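Local coordinates for protein transcriptional regulator, LacI family (Burkholderia phymatum, PDB 2RGY) that probably controls transcription as a LacI-family regulator, its periplasmic-binding-protein-like part probably sensing a small effector such as a sugar, at residues A121-H126 and S220-D225; R129-I134 and D148-E153; Q182-K187 and L205-Q210; V42-C47 and L57-F62. One frame throughout, in Å; residues are numbered along the deposited sequence.

Contact 1 (A121-H126 and S220-D225)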
# COMPACT_ATOMS: atom_id res chain seq x y z
N ALA A 121 -9.54 -23.65 -11.62
CA ALA A 121 -10.28 -24.72 -10.96
C ALA A 121 -11.34 -24.19 -10.01
O ALA A 121 -12.41 -24.77 -9.88
CB ALA A 121 -9.33 -25.64 -10.21
N THR A 122 -11.03 -23.09 -9.33
CA THR A 122 -11.99 -22.50 -8.41
C THR A 122 -13.22 -22.11 -9.21
O THR A 122 -14.34 -22.49 -8.88
CB THR A 122 -11.42 -21.23 -7.71
OG1 THR A 122 -10.19 -21.54 -7.05
CG2 THR A 122 -12.41 -20.72 -6.68
N LEU A 123 -13.02 -21.36 -10.29
CA LEU A 123 -14.12 -20.92 -11.13
C LEU A 123 -14.87 -22.09 -11.77
O LEU A 123 -16.10 -22.16 -11.71
CB LEU A 123 -13.60 -19.99 -12.23
CG LEU A 123 -13.05 -18.65 -11.72
CD1 LEU A 123 -12.46 -17.84 -12.88
CD2 LEU A 123 -14.15 -17.87 -11.02
N ILE A 124 -14.14 -23.00 -12.38
CA ILE A 124 -14.78 -24.12 -13.03
C ILE A 124 -15.55 -25.00 -12.05
O ILE A 124 -16.65 -25.44 -12.36
CB ILE A 124 -13.76 -24.96 -13.81
CG1 ILE A 124 -13.33 -24.18 -15.06
CG2 ILE A 124 -14.39 -26.30 -14.23
CD1 ILE A 124 -12.04 -24.66 -15.67
N GLU A 125 -15.00 -25.22 -10.87
CA GLU A 125 -15.66 -26.05 -9.87
C GLU A 125 -16.96 -25.41 -9.39
O GLU A 125 -17.84 -26.09 -8.85
CB GLU A 125 -14.72 -26.30 -8.69
CG GLU A 125 -13.55 -27.22 -9.06
CD GLU A 125 -12.59 -27.46 -7.92
OE1 GLU A 125 -12.74 -26.81 -6.86
OE2 GLU A 125 -11.68 -28.30 -8.07
N HIS A 126 -17.09 -24.10 -9.60
CA HIS A 126 -18.29 -23.40 -9.20
C HIS A 126 -19.28 -23.30 -10.35
O HIS A 126 -20.19 -22.47 -10.34
CB HIS A 126 -17.93 -22.02 -8.64
CG HIS A 126 -17.44 -22.06 -7.23
ND1 HIS A 126 -18.28 -21.97 -6.14
CD2 HIS A 126 -16.20 -22.27 -6.72
CE1 HIS A 126 -17.59 -22.13 -5.03
NE2 HIS A 126 -16.32 -22.31 -5.35
N SER A 220 -18.63 -13.81 -10.79
CA SER A 220 -17.75 -14.30 -9.75
C SER A 220 -16.36 -13.81 -10.12
O SER A 220 -15.94 -13.95 -11.26
CB SER A 220 -17.77 -15.83 -9.70
OG SER A 220 -18.97 -16.29 -9.10
N VAL A 221 -15.67 -13.23 -9.16
CA VAL A 221 -14.35 -12.66 -9.41
C VAL A 221 -13.29 -13.26 -8.50
O VAL A 221 -13.48 -13.34 -7.29
CB VAL A 221 -14.36 -11.12 -9.17
CG1 VAL A 221 -12.99 -10.53 -9.46
CG2 VAL A 221 -15.43 -10.47 -10.04
N ILE A 222 -12.17 -13.68 -9.07
CA ILE A 222 -11.09 -14.23 -8.26
C ILE A 222 -9.80 -13.48 -8.53
O ILE A 222 -9.44 -13.27 -9.69
CB ILE A 222 -10.88 -15.73 -8.51
CG1 ILE A 222 -9.75 -16.23 -7.61
CG2 ILE A 222 -10.55 -15.98 -9.97
CD1 ILE A 222 -9.66 -17.76 -7.53
N GLY A 223 -9.11 -13.08 -7.47
CA GLY A 223 -7.87 -12.35 -7.64
C GLY A 223 -6.62 -13.20 -7.52
O GLY A 223 -6.70 -14.43 -7.50
N TYR A 224 -5.47 -12.56 -7.41
CA TYR A 224 -4.21 -13.28 -7.31
C TYR A 224 -3.25 -12.49 -6.42
O TYR A 224 -3.12 -11.28 -6.57
CB TYR A 224 -3.62 -13.44 -8.71
CG TYR A 224 -2.59 -14.54 -8.85
CD1 TYR A 224 -2.95 -15.80 -9.32
CD2 TYR A 224 -1.26 -14.30 -8.55
CE1 TYR A 224 -2.00 -16.80 -9.51
CE2 TYR A 224 -0.29 -15.29 -8.73
CZ TYR A 224 -0.66 -16.54 -9.21
OH TYR A 224 0.31 -17.51 -9.42
N ASP A 225 -2.59 -13.20 -5.51
CA ASP A 225 -1.63 -12.67 -4.54
C ASP A 225 -2.15 -12.90 -3.12
O ASP A 225 -1.44 -13.44 -2.27
CB ASP A 225 -1.38 -11.15 -4.69
CG ASP A 225 -0.57 -10.79 -5.93
OD1 ASP A 225 0.19 -11.63 -6.43
OD2 ASP A 225 -0.67 -9.63 -6.40
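Ser220 opens the contact from strand 220-223, where its backbone O (4.3 Å) and CB (4.4 Å) lie against CD2 of Leu123 on helix 112-125, while its OG is hydrogen-bonded to O of Ala281. Val221, next along, points its side chain to the other face of the sheet, where it meets Leu205 and Phe208 of helix 198-210, while its backbone O is taken by OG of Ser279. Ile222 faces the helix again and does most of the work, dividing its branches between two successive helix residues. Its CG2 methyl sits against the end of Leu123, 3.9 Å from CD1 and nearly as close to CG. The longer branch diverges from it: with CG1 anti to the backbone N (chi1 -180°) and the chain extended, CD1 reaches Thr122, 3.8 Å from OG1 and 3.9 Å from CB. The Thr122 hydroxyl meets this methyl by packing alone, since it is hydrogen-bonded to the O of Leu118 one turn earlier in its own helix. Beyond Gly223 the chain turns a corner at Tyr224, whose OH bonds to ND1 of His112, at the other end of helix 112-125. The segments 121-125 and 220-223 run nearly antiparallel, at 163°, with their axes 9.6 Å apart at closest approach. With every touching residue buried and the two hydroxyls satisfied elsewhere, the patch of Thr122, Leu123, Ser220 and Ile222 packs through apolar contact and exclusion of water, leaving polar bonding to the ends, such as Tyr224 OH with His112.

Contact 2 (R129-I134 and D148-E153); sequences RKLAVI and DGFFDE
Val133 and Phe150 mark the closest backbone approach, their CA atoms 9.6 Å apart, where strand 131-134 and helix 148-153 run almost exactly antiparallel at 173°. The axes come no nearer than 11.7 Å, a gap bridged mainly by the Phe150 ring, which reaches Val133 and Leu131. Val133 and Phe150 come from opposite directions. Phe150 has CG anti to its backbone N (chi1 -179°), which sends the ring out from the helix toward the strand, and its CE2 lies only 3.3 Å from CG2 of Val133, a tight fit. CZ of the same ring is 4.4 Å from CD1 of Leu131, two residues back on the strand, and the ring also stacks with Phe194 of the adjoining strand. Phe151 takes a lesser part, its CZ 4.4 Å from Val133 CG2. The two phenyl rings meet edge to face: CD2 of Phe150 stands 3.8 Å above the plane of the Phe151 ring, over its centre. At the helix surface, Asp148 and Glu153 form salt bridges with Arg161 and Arg156. Strand 131-135, helix 141-155 and strand 166-168 make up a beta-alpha-beta crossover, the repeating unit of the Rossmann-like lobes of periplasmic-binding-protein folds.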
# COMPACT_ATOMS: atom_id res chain seq x y z
N ARG A 129 -18.52 -21.75 -16.99
CA ARG A 129 -18.00 -22.27 -18.26
C ARG A 129 -17.55 -21.14 -19.18
O ARG A 129 -16.70 -21.35 -20.05
CB ARG A 129 -19.08 -23.09 -18.99
CG ARG A 129 -19.49 -24.38 -18.31
CD ARG A 129 -18.45 -25.48 -18.45
NE ARG A 129 -18.05 -25.71 -19.85
CZ ARG A 129 -17.15 -26.61 -20.23
NH1 ARG A 129 -16.55 -27.37 -19.31
NH2 ARG A 129 -16.81 -26.74 -21.51
N LYS A 130 -18.14 -19.96 -19.02
CA LYS A 130 -17.80 -18.80 -19.83
C LYS A 130 -17.00 -17.88 -18.91
O LYS A 130 -17.57 -17.22 -18.04
CB LYS A 130 -19.06 -18.07 -20.31
CG LYS A 130 -19.95 -18.87 -21.25
CD LYS A 130 -19.36 -18.98 -22.65
CE LYS A 130 -20.32 -19.70 -23.60
NZ LYS A 130 -20.69 -21.07 -23.11
N LEU A 131 -15.69 -17.85 -19.12
CA LEU A 131 -14.79 -17.07 -18.28
C LEU A 131 -14.12 -15.94 -19.04
O LEU A 131 -14.14 -15.91 -20.27
CB LEU A 131 -13.72 -18.01 -17.73
CG LEU A 131 -14.28 -19.32 -17.15
CD1 LEU A 131 -13.18 -20.35 -17.02
CD2 LEU A 131 -14.94 -19.04 -15.81
N ALA A 132 -13.53 -15.01 -18.29
CA ALA A 132 -12.82 -13.87 -18.85
C ALA A 132 -11.57 -13.63 -18.01
O ALA A 132 -11.52 -14.01 -16.84
CB ALA A 132 -13.73 -12.63 -18.83
N VAL A 133 -10.56 -13.00 -18.60
CA VAL A 133 -9.32 -12.73 -17.88
C VAL A 133 -8.75 -11.33 -18.11
O VAL A 133 -8.73 -10.83 -19.23
CB VAL A 133 -8.22 -13.73 -18.27
CG1 VAL A 133 -6.96 -13.42 -17.48
CG2 VAL A 133 -8.67 -15.17 -18.03
N ILE A 134 -8.29 -10.71 -17.03
CA ILE A 134 -7.65 -9.40 -17.09
C ILE A 134 -6.26 -9.71 -16.56
O ILE A 134 -6.10 -10.00 -15.38
CB ILE A 134 -8.35 -8.37 -16.18
CG1 ILE A 134 -9.72 -8.01 -16.75
CG2 ILE A 134 -7.48 -7.12 -16.05
CD1 ILE A 134 -10.51 -7.06 -15.88
N ASP A 148 -0.57 -19.51 -18.31
CA ASP A 148 -0.36 -20.84 -18.85
C ASP A 148 -1.08 -21.88 -17.98
O ASP A 148 -1.82 -22.71 -18.50
CB ASP A 148 1.13 -21.15 -18.91
CG ASP A 148 1.81 -20.54 -20.12
OD1 ASP A 148 1.19 -19.67 -20.80
OD2 ASP A 148 2.96 -20.93 -20.40
N GLY A 149 -0.86 -21.81 -16.67
CA GLY A 149 -1.51 -22.73 -15.75
C GLY A 149 -3.02 -22.58 -15.79
O GLY A 149 -3.76 -23.57 -15.72
N PHE A 150 -3.48 -21.35 -15.90
CA PHE A 150 -4.91 -21.08 -15.97
C PHE A 150 -5.50 -21.80 -17.19
O PHE A 150 -6.49 -22.53 -17.07
CB PHE A 150 -5.15 -19.58 -16.11
CG PHE A 150 -6.60 -19.20 -16.16
CD1 PHE A 150 -7.37 -19.16 -15.00
CD2 PHE A 150 -7.19 -18.85 -17.38
CE1 PHE A 150 -8.72 -18.76 -15.05
CE2 PHE A 150 -8.53 -18.46 -17.44
CZ PHE A 150 -9.29 -18.41 -16.27
N PHE A 151 -4.89 -21.59 -18.35
CA PHE A 151 -5.38 -22.19 -19.57
C PHE A 151 -5.16 -23.69 -19.71
O PHE A 151 -5.86 -24.33 -20.49
CB PHE A 151 -4.84 -21.43 -20.77
CG PHE A 151 -5.44 -20.07 -20.92
CD1 PHE A 151 -6.80 -19.94 -21.22
CD2 PHE A 151 -4.68 -18.92 -20.73
CE1 PHE A 151 -7.40 -18.67 -21.33
CE2 PHE A 151 -5.25 -17.64 -20.84
CZ PHE A 151 -6.62 -17.51 -21.14
N ASP A 152 -4.19 -24.24 -18.98
CA ASP A 152 -3.97 -25.68 -19.03
C ASP A 152 -5.20 -26.31 -18.40
O ASP A 152 -5.79 -27.23 -18.95
CB ASP A 152 -2.74 -26.11 -18.22
CG ASP A 152 -1.43 -25.76 -18.89
OD1 ASP A 152 -1.41 -25.56 -20.12
OD2 ASP A 152 -0.40 -25.71 -18.18
N GLU A 153 -5.59 -25.79 -17.24
CA GLU A 153 -6.76 -26.29 -16.51
C GLU A 153 -8.03 -26.15 -17.36
O GLU A 153 -8.88 -27.04 -17.36
CB GLU A 153 -6.91 -25.53 -15.20
CG GLU A 153 -8.05 -25.99 -14.31
CD GLU A 153 -7.85 -27.40 -13.76
OE1 GLU A 153 -6.69 -27.85 -13.65
OE2 GLU A 153 -8.86 -28.05 -13.42

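Contact 3 (Q182-K187 and L205-Q210)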
# COMPACT_ATOMS: atom_id res chain seq x y z
N GLN A 182 -13.12 -2.08 -20.82
CA GLN A 182 -12.91 -2.59 -22.16
C GLN A 182 -13.64 -3.93 -22.32
O GLN A 182 -14.23 -4.20 -23.37
CB GLN A 182 -11.42 -2.76 -22.44
CG GLN A 182 -11.09 -3.15 -23.89
CD GLN A 182 -9.61 -3.39 -24.13
OE1 GLN A 182 -8.76 -2.57 -23.78
NE2 GLN A 182 -9.28 -4.52 -24.75
N LEU A 183 -13.60 -4.74 -21.27
CA LEU A 183 -14.25 -6.05 -21.30
C LEU A 183 -15.76 -5.93 -21.42
O LEU A 183 -16.37 -6.56 -22.28
CB LEU A 183 -13.90 -6.83 -20.03
CG LEU A 183 -14.60 -8.18 -19.83
CD1 LEU A 183 -14.23 -9.13 -20.97
CD2 LEU A 183 -14.19 -8.75 -18.48
N LEU A 184 -16.37 -5.12 -20.57
CA LEU A 184 -17.82 -4.91 -20.58
C LEU A 184 -18.32 -4.29 -21.88
O LEU A 184 -19.42 -4.59 -22.36
CB LEU A 184 -18.23 -4.00 -19.42
CG LEU A 184 -17.95 -4.58 -18.05
CD1 LEU A 184 -18.21 -3.53 -16.97
CD2 LEU A 184 -18.82 -5.80 -17.84
N GLU A 185 -17.50 -3.40 -22.44
CA GLU A 185 -17.82 -2.71 -23.68
C GLU A 185 -17.78 -3.68 -24.86
O GLU A 185 -18.51 -3.51 -25.85
CB GLU A 185 -16.82 -1.57 -23.92
CG GLU A 185 -17.06 -0.32 -23.05
CD GLU A 185 -15.85 0.63 -23.03
OE1 GLU A 185 -15.03 0.58 -23.97
OE2 GLU A 185 -15.73 1.43 -22.07
N SER A 186 -16.92 -4.69 -24.77
CA SER A 186 -16.80 -5.66 -25.85
C SER A 186 -18.07 -6.49 -25.96
O SER A 186 -18.35 -7.03 -27.02
CB SER A 186 -15.60 -6.60 -25.62
OG SER A 186 -15.94 -7.64 -24.73
N LYS A 187 -18.82 -6.59 -24.87
CA LYS A 187 -20.07 -7.34 -24.83
C LYS A 187 -19.83 -8.84 -24.75
O LYS A 187 -20.79 -9.63 -24.74
CB LYS A 187 -20.94 -7.02 -26.06
CG LYS A 187 -21.33 -5.55 -26.16
CD LYS A 187 -22.19 -5.12 -24.98
CE LYS A 187 -22.55 -3.64 -25.07
NZ LYS A 187 -23.61 -3.26 -24.07
N LEU A 205 -14.18 -4.86 -9.25
CA LEU A 205 -15.28 -4.82 -8.31
C LEU A 205 -15.83 -3.40 -8.26
O LEU A 205 -17.02 -3.20 -8.00
CB LEU A 205 -14.82 -5.24 -6.92
CG LEU A 205 -14.36 -6.69 -6.75
CD1 LEU A 205 -14.00 -6.95 -5.29
CD2 LEU A 205 -15.47 -7.62 -7.19
N ALA A 206 -14.95 -2.43 -8.49
CA ALA A 206 -15.34 -1.02 -8.46
C ALA A 206 -16.27 -0.71 -9.61
O ALA A 206 -17.30 -0.07 -9.42
CB ALA A 206 -14.12 -0.13 -8.52
N ARG A 207 -15.91 -1.16 -10.80
CA ARG A 207 -16.70 -0.93 -12.00
C ARG A 207 -18.04 -1.65 -11.91
O ARG A 207 -19.08 -1.06 -12.14
CB ARG A 207 -15.94 -1.40 -13.25
CG ARG A 207 -16.64 -1.10 -14.56
CD ARG A 207 -17.13 0.34 -14.58
NE ARG A 207 -17.71 0.72 -15.87
CZ ARG A 207 -18.41 1.83 -16.08
NH1 ARG A 207 -18.63 2.68 -15.09
NH2 ARG A 207 -18.90 2.08 -17.29
N PHE A 208 -18.00 -2.94 -11.57
CA PHE A 208 -19.22 -3.72 -11.44
C PHE A 208 -20.21 -3.06 -10.49
O PHE A 208 -21.41 -3.07 -10.74
CB PHE A 208 -18.90 -5.13 -10.92
CG PHE A 208 -18.15 -5.98 -11.91
CD1 PHE A 208 -17.58 -7.19 -11.51
CD2 PHE A 208 -18.02 -5.58 -13.25
CE1 PHE A 208 -16.89 -8.00 -12.41
CE2 PHE A 208 -17.32 -6.38 -14.17
CZ PHE A 208 -16.76 -7.60 -13.75
N GLN A 209 -19.71 -2.48 -9.40
CA GLN A 209 -20.58 -1.83 -8.43
C GLN A 209 -21.21 -0.58 -9.04
O GLN A 209 -22.38 -0.28 -8.80
CB GLN A 209 -19.79 -1.49 -7.16
CG GLN A 209 -20.63 -1.11 -5.92
CD GLN A 209 -21.16 0.32 -5.97
OE1 GLN A 209 -20.57 1.19 -6.59
NE2 GLN A 209 -22.28 0.56 -5.28
N GLN A 210 -20.43 0.14 -9.84
CA GLN A 210 -20.92 1.36 -10.49
C GLN A 210 -22.05 1.05 -11.48
O GLN A 210 -22.93 1.88 -11.69
CB GLN A 210 -19.79 2.08 -11.23
CG GLN A 210 -18.64 2.54 -10.34
CD GLN A 210 -17.51 3.19 -11.12
OE1 GLN A 210 -17.46 3.16 -12.35
NE2 GLN A 210 -16.56 3.78 -10.39
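Two neighbouring helices that cover one face of the six-stranded sheet, 173-186 and 198-210, meet here near their C-terminal ends through Leu184, Arg207 and Phe208. Leu184 supplies both its methyls. CD1 lies 3.8 Å from CG of Arg207 and 4.1 Å from CE2 of Phe208, while CD2 comes within 4.0 Å of that same ring carbon, so the leucine fork closes on one corner of the phenyl ring. The arginine takes part through the aliphatic base of its chain. Its CG is anti to the backbone N (chi1 -175°), and a bend at chi2 (47°) turns the rest of the chain aside, letting the guanidinium reach Gln210 in its own helix. NH1 donates to OE1 of Gln210 at 3.0 Å, with an angle of 150° at the hydrogen; the acceptor lies close to the guanidinium plane and the donor lies in the carbonyl plane of the amide. OE1 is also hydrogen-bonded to OH of Tyr177 on helix 173-186, and this second partner should help fix the amide's rotation. Phe208 reaches inward as well, to Val221 and Leu193 of the sheet, whereas Ala206 and Gln209 pack on the second subunit. Such paired helices, with an apolar seam toward the sheet and polar groups along its outer margin, belong to the three-layer alpha/beta/alpha sandwich of this lobe.

Contact 4 (V42-C47 and L57-F62); sequences VVATGC and LEAVRF
Glu58 OE1 and the backbone O of Cys47 meet through water, at the outer margin between helix 52-65 and the chain leaving strand 40-44. From CB, the glutamate chain starts with CG beside the backbone N (chi1 -53°), anti to the carbonyl carbon, and runs extended through CD; these carbons make no close contact with 42-47 but carry the carboxylate toward Cys47. OE1 stops 4.2 Å from O of Cys47, and two waters fill the step. One donates to Cys47 O at 2.7 Å and to Glu58 OE1 at 2.9 Å; the other spans the same pair, though its protons are less certainly assigned. OE2 makes a weak hydrogen bond with OG of Ser50. Strand 40-44 is followed by helix 52-65 and then strand 70-73, as in the Rossmann-like strand-helix alternation of this lobe. Closer to the sheet the packing depends on alanines: CB of Ala44 is 4.5 Å from CB of Ala59, itself 3.9 Å from O of Thr45, and these small groups let the CA atoms of Ala44 and Ala59 approach to 6.2 Å. Thr45 O accepts a hydrogen bond from Arg35 NH2 of the second subunit, a separate strand of which pairs antiparallel with Val42 and Val43.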
# COMPACT_ATOMS: atom_id res chain seq x y z
N VAL A 42 18.61 0.02 1.97
CA VAL A 42 18.45 1.22 1.17
C VAL A 42 17.48 0.79 0.09
O VAL A 42 17.69 -0.23 -0.57
CB VAL A 42 19.78 1.64 0.51
CG1 VAL A 42 19.49 2.60 -0.65
CG2 VAL A 42 20.66 2.32 1.54
N VAL A 43 16.39 1.54 -0.07
CA VAL A 43 15.40 1.19 -1.08
C VAL A 43 15.47 2.13 -2.27
O VAL A 43 15.80 3.31 -2.13
CB VAL A 43 13.96 1.23 -0.51
CG1 VAL A 43 12.96 0.76 -1.57
CG2 VAL A 43 13.87 0.35 0.72
N ALA A 44 15.15 1.58 -3.43
CA ALA A 44 15.15 2.35 -4.66
C ALA A 44 14.00 1.85 -5.54
O ALA A 44 13.72 0.66 -5.57
CB ALA A 44 16.47 2.19 -5.37
N THR A 45 13.33 2.77 -6.22
CA THR A 45 12.24 2.41 -7.11
C THR A 45 12.44 3.16 -8.42
O THR A 45 13.35 3.99 -8.54
CB THR A 45 10.87 2.77 -6.52
OG1 THR A 45 9.85 2.26 -7.38
CG2 THR A 45 10.71 4.29 -6.39
N GLY A 46 11.61 2.86 -9.42
CA GLY A 46 11.75 3.53 -10.70
C GLY A 46 11.42 5.01 -10.68
O GLY A 46 10.32 5.40 -10.27
N CYS A 47 12.36 5.83 -11.16
CA CYS A 47 12.22 7.29 -11.23
C CYS A 47 12.59 7.84 -12.61
O CYS A 47 13.35 7.22 -13.37
CB CYS A 47 13.16 7.99 -10.21
SG CYS A 47 12.90 7.59 -8.48
N LEU A 57 16.82 -0.52 -14.64
CA LEU A 57 18.25 -0.67 -14.90
C LEU A 57 19.01 0.43 -14.19
O LEU A 57 20.01 0.18 -13.52
CB LEU A 57 18.54 -0.61 -16.40
CG LEU A 57 18.48 -1.87 -17.27
CD1 LEU A 57 19.27 -2.98 -16.59
CD2 LEU A 57 17.05 -2.30 -17.52
N GLU A 58 18.53 1.66 -14.33
CA GLU A 58 19.18 2.81 -13.71
C GLU A 58 19.14 2.73 -12.18
O GLU A 58 20.12 3.02 -11.50
CB GLU A 58 18.50 4.11 -14.18
CG GLU A 58 18.40 4.24 -15.69
CD GLU A 58 17.68 5.51 -16.14
OE1 GLU A 58 16.66 5.89 -15.51
OE2 GLU A 58 18.12 6.12 -17.14
N ALA A 59 17.99 2.33 -11.63
CA ALA A 59 17.85 2.23 -10.19
C ALA A 59 18.78 1.17 -9.60
O ALA A 59 19.45 1.42 -8.60
CB ALA A 59 16.41 1.92 -9.84
N VAL A 60 18.82 -0.01 -10.22
CA VAL A 60 19.70 -1.06 -9.71
C VAL A 60 21.17 -0.64 -9.84
O VAL A 60 21.96 -0.90 -8.94
CB VAL A 60 19.47 -2.40 -10.45
CG1 VAL A 60 20.42 -3.45 -9.91
CG2 VAL A 60 18.02 -2.85 -10.27
N ARG A 61 21.53 0.00 -10.95
CA ARG A 61 22.91 0.46 -11.11
C ARG A 61 23.26 1.51 -10.05
O ARG A 61 24.40 1.62 -9.63
CB ARG A 61 23.13 1.01 -12.52
CG ARG A 61 23.22 -0.08 -13.59
CD ARG A 61 23.55 0.46 -14.99
NE ARG A 61 22.47 1.29 -15.54
CZ ARG A 61 21.96 1.15 -16.77
NH1 ARG A 61 22.41 0.22 -17.60
NH2 ARG A 61 20.99 1.97 -17.16
N PHE A 62 22.25 2.27 -9.63
CA PHE A 62 22.40 3.31 -8.61
C PHE A 62 22.68 2.66 -7.24
O PHE A 62 23.40 3.21 -6.42
CB PHE A 62 21.12 4.14 -8.54
CG PHE A 62 21.18 5.30 -7.58
CD1 PHE A 62 22.18 6.26 -7.70
CD2 PHE A 62 20.21 5.45 -6.58
CE1 PHE A 62 22.22 7.38 -6.85
CE2 PHE A 62 20.23 6.56 -5.71
CZ PHE A 62 21.25 7.53 -5.85
O HOH W 1 14.31 7.57 -15.84
O HOH W 2 16.31 6.58 -12.81

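In the fold
Contacts 1, 2 and 3 belong to one lobe and contact 4 to the other, its centre about 35 Å from those of contacts 1 and 2. Contacts 1 and 2 are wholly buried, rest on the same sheet, and touch where Leu123 packs on Leu131. Contact 3 joins helices on the sheet's other face and is only partly buried; Val221 links it to contact 1, Ala132 to contact 2. Chemistry follows place: aliphatic and aromatic packing in contacts 1 and 2, an arginine–glutamine bond beside the apolar seam in contact 3. Contact 4 is mostly buried, with alanines inside and the exposed Glu58 bridged by water at its edge. Contacts 3 and 4 both reach the second subunit.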